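Local coordinates for fucolectin-related protein (Streptococcus pneumoniae, PDB 2WMF) that hydrolyses host carbohydrate antigens related to blood groups, as the catalytic module of a family 98 glycoside hydrolase, probably acting as an endo-beta-galactosidase, at residues N254-G259 / L462-Y467; V304-F309 / N513-N518. All coordinates share one frame; numbering follows the deposited sequence.

Interaction 1. Residues N254-G259 / L462-Y467; sequences NTFETG and LTPHTY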
loop_
_atom_site.group_PDB
_atom_site.type_symbol
_atom_site.label_atom_id
_atom_site.label_comp_id
_atom_site.label_asym_id
_atom_site.label_seq_id
_atom_site.Cartn_x
_atom_site.Cartn_y
_atom_site.Cartn_z
ATOM N N ASN A 254 -21.346 -5.092 2.828
ATOM C CA ASN A 254 -21.506 -4.507 1.493
ATOM C C ASN A 254 -21.201 -3.014 1.522
ATOM O O ASN A 254 -21.395 -2.344 2.552
ATOM C CB ASN A 254 -22.926 -4.762 0.991
ATOM C CG ASN A 254 -23.070 -4.597 -0.507
ATOM O OD1 ASN A 254 -22.091 -4.360 -1.219
ATOM N ND2 ASN A 254 -24.303 -4.705 -0.988
ATOM N N THR A 255 -20.764 -2.444 0.408
ATOM C CA THR A 255 -20.386 -1.030 0.410
ATOM C C THR A 255 -21.545 -0.159 0.948
ATOM O O THR A 255 -22.680 -0.248 0.460
ATOM C CB THR A 255 -19.999 -0.549 -1.009
ATOM O OG1 THR A 255 -19.345 -1.622 -1.680
ATOM C CG2 THR A 255 -19.081 0.687 -0.946
ATOM N N PHE A 256 -21.190 0.694 1.924
ATOM C CA PHE A 256 -22.092 1.639 2.591
ATOM C C PHE A 256 -23.146 1.028 3.545
ATOM O O PHE A 256 -23.917 1.755 4.183
ATOM C CB PHE A 256 -22.793 2.542 1.593
ATOM C CG PHE A 256 -21.876 3.133 0.528
ATOM C CD1 PHE A 256 -20.773 3.886 0.928
ATOM C CD2 PHE A 256 -22.163 3.012 -0.818
ATOM C CE1 PHE A 256 -19.921 4.424 -0.001
ATOM C CE2 PHE A 256 -21.331 3.597 -1.766
ATOM C CZ PHE A 256 -20.206 4.314 -1.356
ATOM N N GLU A 257 -23.173 -0.284 3.638
ATOM C CA GLU A 257 -24.214 -1.007 4.394
ATOM C C GLU A 257 -23.935 -0.977 5.887
ATOM O O GLU A 257 -22.788 -1.068 6.344
ATOM C CB GLU A 257 -24.301 -2.446 3.885
ATOM C CG GLU A 257 -25.318 -3.356 4.569
ATOM C CD GLU A 257 -25.260 -4.745 3.969
ATOM O OE1 GLU A 257 -24.197 -5.432 4.043
ATOM O OE2 GLU A 257 -26.293 -5.151 3.424
ATOM N N THR A 258 -25.007 -0.849 6.669
ATOM C CA THR A 258 -24.947 -0.986 8.136
ATOM C C THR A 258 -25.938 -2.079 8.583
ATOM O O THR A 258 -26.862 -2.454 7.844
ATOM C CB THR A 258 -25.270 0.311 8.878
ATOM O OG1 THR A 258 -26.643 0.653 8.628
ATOM C CG2 THR A 258 -24.365 1.464 8.444
ATOM N N GLY A 259 -25.668 -2.608 9.764
ATOM C CA GLY A 259 -26.565 -3.558 10.404
ATOM C C GLY A 259 -26.515 -5.003 9.973
ATOM O O GLY A 259 -27.363 -5.810 10.383
ATOM N N LEU A 462 -15.932 14.286 -7.253
ATOM C CA LEU A 462 -15.500 12.906 -7.117
ATOM C C LEU A 462 -16.470 12.115 -6.232
ATOM O O LEU A 462 -16.715 12.492 -5.112
ATOM C CB LEU A 462 -14.156 12.817 -6.417
ATOM C CG LEU A 462 -13.016 13.652 -6.976
ATOM C CD1 LEU A 462 -12.034 14.119 -5.870
ATOM C CD2 LEU A 462 -12.372 12.848 -8.094
ATOM N N THR A 463 -16.984 11.017 -6.746
ATOM C CA THR A 463 -17.750 10.112 -5.919
ATOM C C THR A 463 -16.806 9.313 -5.039
ATOM O O THR A 463 -15.592 9.247 -5.311
ATOM C CB THR A 463 -18.638 9.145 -6.738
ATOM O OG1 THR A 463 -17.826 8.165 -7.416
ATOM C CG2 THR A 463 -19.553 9.874 -7.739
ATOM N N PRO A 464 -17.339 8.678 -3.982
ATOM C CA PRO A 464 -16.478 7.810 -3.219
ATOM C C PRO A 464 -15.729 6.761 -4.044
ATOM O O PRO A 464 -16.232 6.270 -5.042
ATOM C CB PRO A 464 -17.429 7.160 -2.205
ATOM C CG PRO A 464 -18.528 8.205 -1.990
ATOM C CD PRO A 464 -18.699 8.812 -3.376
ATOM N N HIS A 465 -14.526 6.427 -3.587
ATOM C CA HIS A 465 -13.699 5.377 -4.212
ATOM C C HIS A 465 -13.324 5.795 -5.651
ATOM O O HIS A 465 -13.362 4.998 -6.609
ATOM C CB HIS A 465 -14.370 4.009 -4.125
ATOM C CG HIS A 465 -14.962 3.775 -2.776
ATOM N ND1 HIS A 465 -16.291 3.447 -2.591
ATOM C CD2 HIS A 465 -14.416 3.895 -1.546
ATOM C CE1 HIS A 465 -16.521 3.347 -1.290
ATOM N NE2 HIS A 465 -15.409 3.636 -0.632
ATOM N N THR A 466 -12.971 7.076 -5.755
ATOM C CA THR A 466 -12.424 7.667 -6.981
ATOM C C THR A 466 -11.091 8.322 -6.646
ATOM O O THR A 466 -11.017 9.107 -5.701
ATOM C CB THR A 466 -13.369 8.755 -7.611
ATOM O OG1 THR A 466 -14.659 8.183 -7.801
ATOM C CG2 THR A 466 -12.833 9.205 -8.985
ATOM N N TYR A 467 -10.061 8.005 -7.443
ATOM C CA TYR A 467 -8.804 8.709 -7.387
ATOM C C TYR A 467 -8.477 9.304 -8.771
ATOM O O TYR A 467 -9.022 8.893 -9.819
ATOM C CB TYR A 467 -7.674 7.877 -6.801
ATOM C CG TYR A 467 -7.078 6.786 -7.704
ATOM C CD1 TYR A 467 -6.142 7.097 -8.692
ATOM C CD2 TYR A 467 -7.466 5.453 -7.597
ATOM C CE1 TYR A 467 -5.568 6.096 -9.503
ATOM C CE2 TYR A 467 -6.891 4.446 -8.393
ATOM C CZ TYR A 467 -5.940 4.765 -9.358
ATOM O OH TYR A 467 -5.356 3.761 -10.135
#
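Thr255 and Phe256 press against the imidazole of His465, and Phe256 also meets the ring of Pro464. The tight part converges on a single atom: His465 CE1 lies 3.7 Å from Thr255 CG2 and 3.8 Å from Phe256 CE1. The two aromatic rings are nearly parallel, with planes at 19°, but their centroids are 5.7 Å apart, so they slide past one another with little overlap. Pro464 reaches the rim of the phenyl ring near its plane, CB to Phe256 CZ being 4.1 Å.

A type II turn from Asn254 to Glu257, closed by Glu257 N to Asn254 O at 2.9 Å, sets up this apolar tip. Phe256 holds its third position with positive phi (71°). Thr255, with chi1 at -35°, swings CG2 roughly anti to the backbone nitrogen, 3.6 Å above the centre of the Phe256 ring, and from there it also reaches His465. The imidazole is probably held firmly in rotation, because both its nitrogens are hydrogen-bonded, NE2 to Ala438 O and ND1 to Arg485 NH1.

Away from this cluster the packing gives way to a looser, polar side. Asn254 N bonds Glu257 OE1 at 3.1 Å from above the carboxylate plane, the same oxygen forms a salt bridge with Arg260, and Thr258 and Gly259 are exposed.

In the fold, the turn follows helix 245-249 on the barrel side, whereas Pro464 and His465 lie in the link from strand 457-462 to strand 467-472, which belong to different antiparallel sheets; His465 O accepts from Ser273 OG on helix 272-283.

Interaction 2. Residues V304-F309 / N513-N518; sequences VPTPAF and NWISKN
Val304 and Thr306 pack against Ser516 and Ile515 where strand 304-305 and the Thr306 N-cap that begins helix 307-322 meet the last turn of helix 506-517. Helix 307-322 comes after the last strand of the eight-stranded parallel barrel, 289-293, with helix 295-298 and the antiparallel pair 300-301/304-305 between, so the contact joins the barrel region to a helix of the C-terminal part.

The contacts across the interface are van der Waals in kind. Methyl meets methyl at Thr306 CG2 and Ile515 CG2, 4.1 Å apart, with the two side chains running obliquely to each other. Val304 straddles Ser516 more loosely: its CG1 is 4.3 Å from Ser516 O and its CG2 4.4 Å from Ser516 CB.

Polar bonds act within each side. With chi1 at 66°, Thr306 places OG1 between its backbone nitrogen and carbonyl carbon, where it accepts from Phe309 N at 3.2 Å as the N-cap bond, while CG2 is directed to Ile515. Thr306 OG1 is also hydrogen-bonded to Tyr297 O, so two partners fix this rotation. On the facing helix, Asn302 ND2 bonds the hydroxyl of Ser516, tying the helix to the turn before strand 304-305, and the same Ser516 OG donates to Asn513 O at 2.8 Å, tilted 19° from the carbonyl plane.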
loop_
_atom_site.group_PDB
_atom_site.type_symbol
_atom_site.label_atom_id
_atom_site.label_comp_id
_atom_site.label_asym_id
_atom_site.label_seq_id
_atom_site.Cartn_x
_atom_site.Cartn_y
_atom_site.Cartn_z
ATOM N N VAL A 304 -7.308 -18.026 -11.260
ATOM C CA VAL A 304 -8.024 -16.972 -11.957
ATOM C C VAL A 304 -7.824 -15.637 -11.223
ATOM O O VAL A 304 -8.315 -15.465 -10.103
ATOM C CB VAL A 304 -9.529 -17.255 -12.010
ATOM C CG1 VAL A 304 -10.278 -16.156 -12.808
ATOM C CG2 VAL A 304 -9.761 -18.665 -12.634
ATOM N N PRO A 305 -7.044 -14.730 -11.799
ATOM C CA PRO A 305 -6.826 -13.435 -11.121
ATOM C C PRO A 305 -8.114 -12.657 -10.960
ATOM O O PRO A 305 -9.003 -12.741 -11.802
ATOM C CB PRO A 305 -5.826 -12.707 -12.055
ATOM C CG PRO A 305 -5.158 -13.797 -12.843
ATOM C CD PRO A 305 -6.231 -14.858 -13.022
ATOM N N THR A 306 -8.228 -11.945 -9.849
ATOM C CA THR A 306 -9.444 -11.221 -9.514
ATOM C C THR A 306 -9.453 -9.823 -10.110
ATOM O O THR A 306 -8.376 -9.260 -10.454
ATOM C CB THR A 306 -9.573 -11.090 -7.981
ATOM O OG1 THR A 306 -8.501 -10.254 -7.507
ATOM C CG2 THR A 306 -9.600 -12.445 -7.254
ATOM N N PRO A 307 -10.662 -9.194 -10.215
ATOM C CA PRO A 307 -10.742 -7.789 -10.626
ATOM C C PRO A 307 -10.005 -6.820 -9.703
ATOM O O PRO A 307 -9.423 -5.831 -10.178
ATOM C CB PRO A 307 -12.250 -7.521 -10.664
ATOM C CG PRO A 307 -12.821 -8.888 -11.003
ATOM C CD PRO A 307 -11.989 -9.846 -10.201
ATOM N N ALA A 308 -9.967 -7.117 -8.407
ATOM C CA ALA A 308 -9.221 -6.255 -7.434
ATOM C C ALA A 308 -7.751 -6.232 -7.853
ATOM O O ALA A 308 -7.083 -5.155 -7.862
ATOM C CB ALA A 308 -9.402 -6.758 -5.958
ATOM N N PHE A 309 -7.274 -7.396 -8.319
ATOM C CA PHE A 309 -5.887 -7.482 -8.825
ATOM C C PHE A 309 -5.739 -6.765 -10.172
ATOM O O PHE A 309 -4.917 -5.835 -10.313
ATOM C CB PHE A 309 -5.398 -8.933 -8.916
ATOM C CG PHE A 309 -3.922 -9.065 -9.235
ATOM C CD1 PHE A 309 -2.969 -8.587 -8.339
ATOM C CD2 PHE A 309 -3.484 -9.630 -10.448
ATOM C CE1 PHE A 309 -1.583 -8.704 -8.597
ATOM C CE2 PHE A 309 -2.092 -9.732 -10.733
ATOM C CZ PHE A 309 -1.162 -9.283 -9.786
ATOM N N ASN A 513 -14.110 -20.492 -4.494
ATOM C CA ASN A 513 -14.641 -21.123 -5.686
ATOM C C ASN A 513 -15.708 -20.220 -6.331
ATOM O O ASN A 513 -15.713 -19.979 -7.550
ATOM C CB ASN A 513 -15.205 -22.521 -5.332
ATOM C CG ASN A 513 -14.131 -23.548 -4.991
ATOM O OD1 ASN A 513 -12.953 -23.410 -5.365
ATOM N ND2 ASN A 513 -14.537 -24.594 -4.258
ATOM N N TRP A 514 -16.613 -19.685 -5.495
ATOM C CA TRP A 514 -17.636 -18.769 -5.969
ATOM C C TRP A 514 -16.969 -17.557 -6.642
ATOM O O TRP A 514 -17.407 -17.075 -7.706
ATOM C CB TRP A 514 -18.537 -18.336 -4.791
ATOM C CG TRP A 514 -19.676 -17.489 -5.237
ATOM C CD1 TRP A 514 -20.912 -17.941 -5.637
ATOM C CD2 TRP A 514 -19.693 -16.072 -5.391
ATOM N NE1 TRP A 514 -21.699 -16.900 -6.021
ATOM C CE2 TRP A 514 -20.994 -15.729 -5.882
ATOM C CE3 TRP A 514 -18.760 -15.042 -5.156
ATOM C CZ2 TRP A 514 -21.361 -14.431 -6.156
ATOM C CZ3 TRP A 514 -19.136 -13.744 -5.452
ATOM C CH2 TRP A 514 -20.428 -13.445 -5.945
ATOM N N ILE A 515 -15.937 -17.026 -5.997
ATOM C CA ILE A 515 -15.207 -15.876 -6.551
ATOM C C ILE A 515 -14.707 -16.197 -7.949
ATOM O O ILE A 515 -14.831 -15.380 -8.864
ATOM C CB ILE A 515 -14.036 -15.435 -5.583
ATOM C CG1 ILE A 515 -14.630 -14.640 -4.400
ATOM C CG2 ILE A 515 -12.970 -14.595 -6.332
ATOM C CD1 ILE A 515 -13.594 -14.362 -3.220
ATOM N N SER A 516 -14.112 -17.359 -8.120
ATOM C CA SER A 516 -13.509 -17.702 -9.421
ATOM C C SER A 516 -14.515 -17.855 -10.561
ATOM O O SER A 516 -14.134 -17.776 -11.732
ATOM C CB SER A 516 -12.653 -18.977 -9.330
ATOM O OG SER A 516 -13.454 -20.153 -9.204
ATOM N N LYS A 517 -15.791 -18.081 -10.213
ATOM C CA LYS A 517 -16.835 -18.276 -11.204
ATOM C C LYS A 517 -17.850 -17.154 -11.317
ATOM O O LYS A 517 -18.674 -17.130 -12.270
ATOM C CB LYS A 517 -17.558 -19.573 -10.899
ATOM C CG LYS A 517 -16.675 -20.808 -10.884
ATOM C CD LYS A 517 -16.314 -21.219 -12.306
ATOM C CE LYS A 517 -15.496 -22.510 -12.345
ATOM N NZ LYS A 517 -14.298 -22.478 -11.408
ATOM N N ASN A 518 -17.837 -16.219 -10.368
ATOM C CA ASN A 518 -18.826 -15.129 -10.360
ATOM C C ASN A 518 -18.039 -13.824 -10.422
ATOM O O ASN A 518 -17.830 -13.281 -11.513
ATOM C CB ASN A 518 -19.714 -15.206 -9.131
ATOM C CG ASN A 518 -20.631 -16.415 -9.155
ATOM O OD1 ASN A 518 -21.812 -16.266 -9.498
ATOM N ND2 ASN A 518 -20.108 -17.587 -8.818
#

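In the fold
Both interactions join the barrel-containing N-terminal half to the C-terminal half, and their segments alternate along the chain; their nearest atoms are about 9 Å apart. Interaction 1 is partly buried and pairs two loops through aromatic and proline rings, whereas interaction 2 is more fully buried and sets a short strand and a helix N-cap against the last turn of another helix, through methyl groups and a serine. The areas are similar, 116 and 120 Å². The imidazole nitrogens go to third residues in the first, whereas the hydroxyls of Thr306 and Ser516 bond both within their own segment and outside it in the second. Helix 272-283 borders both, through His465, Tyr467 and Ala308.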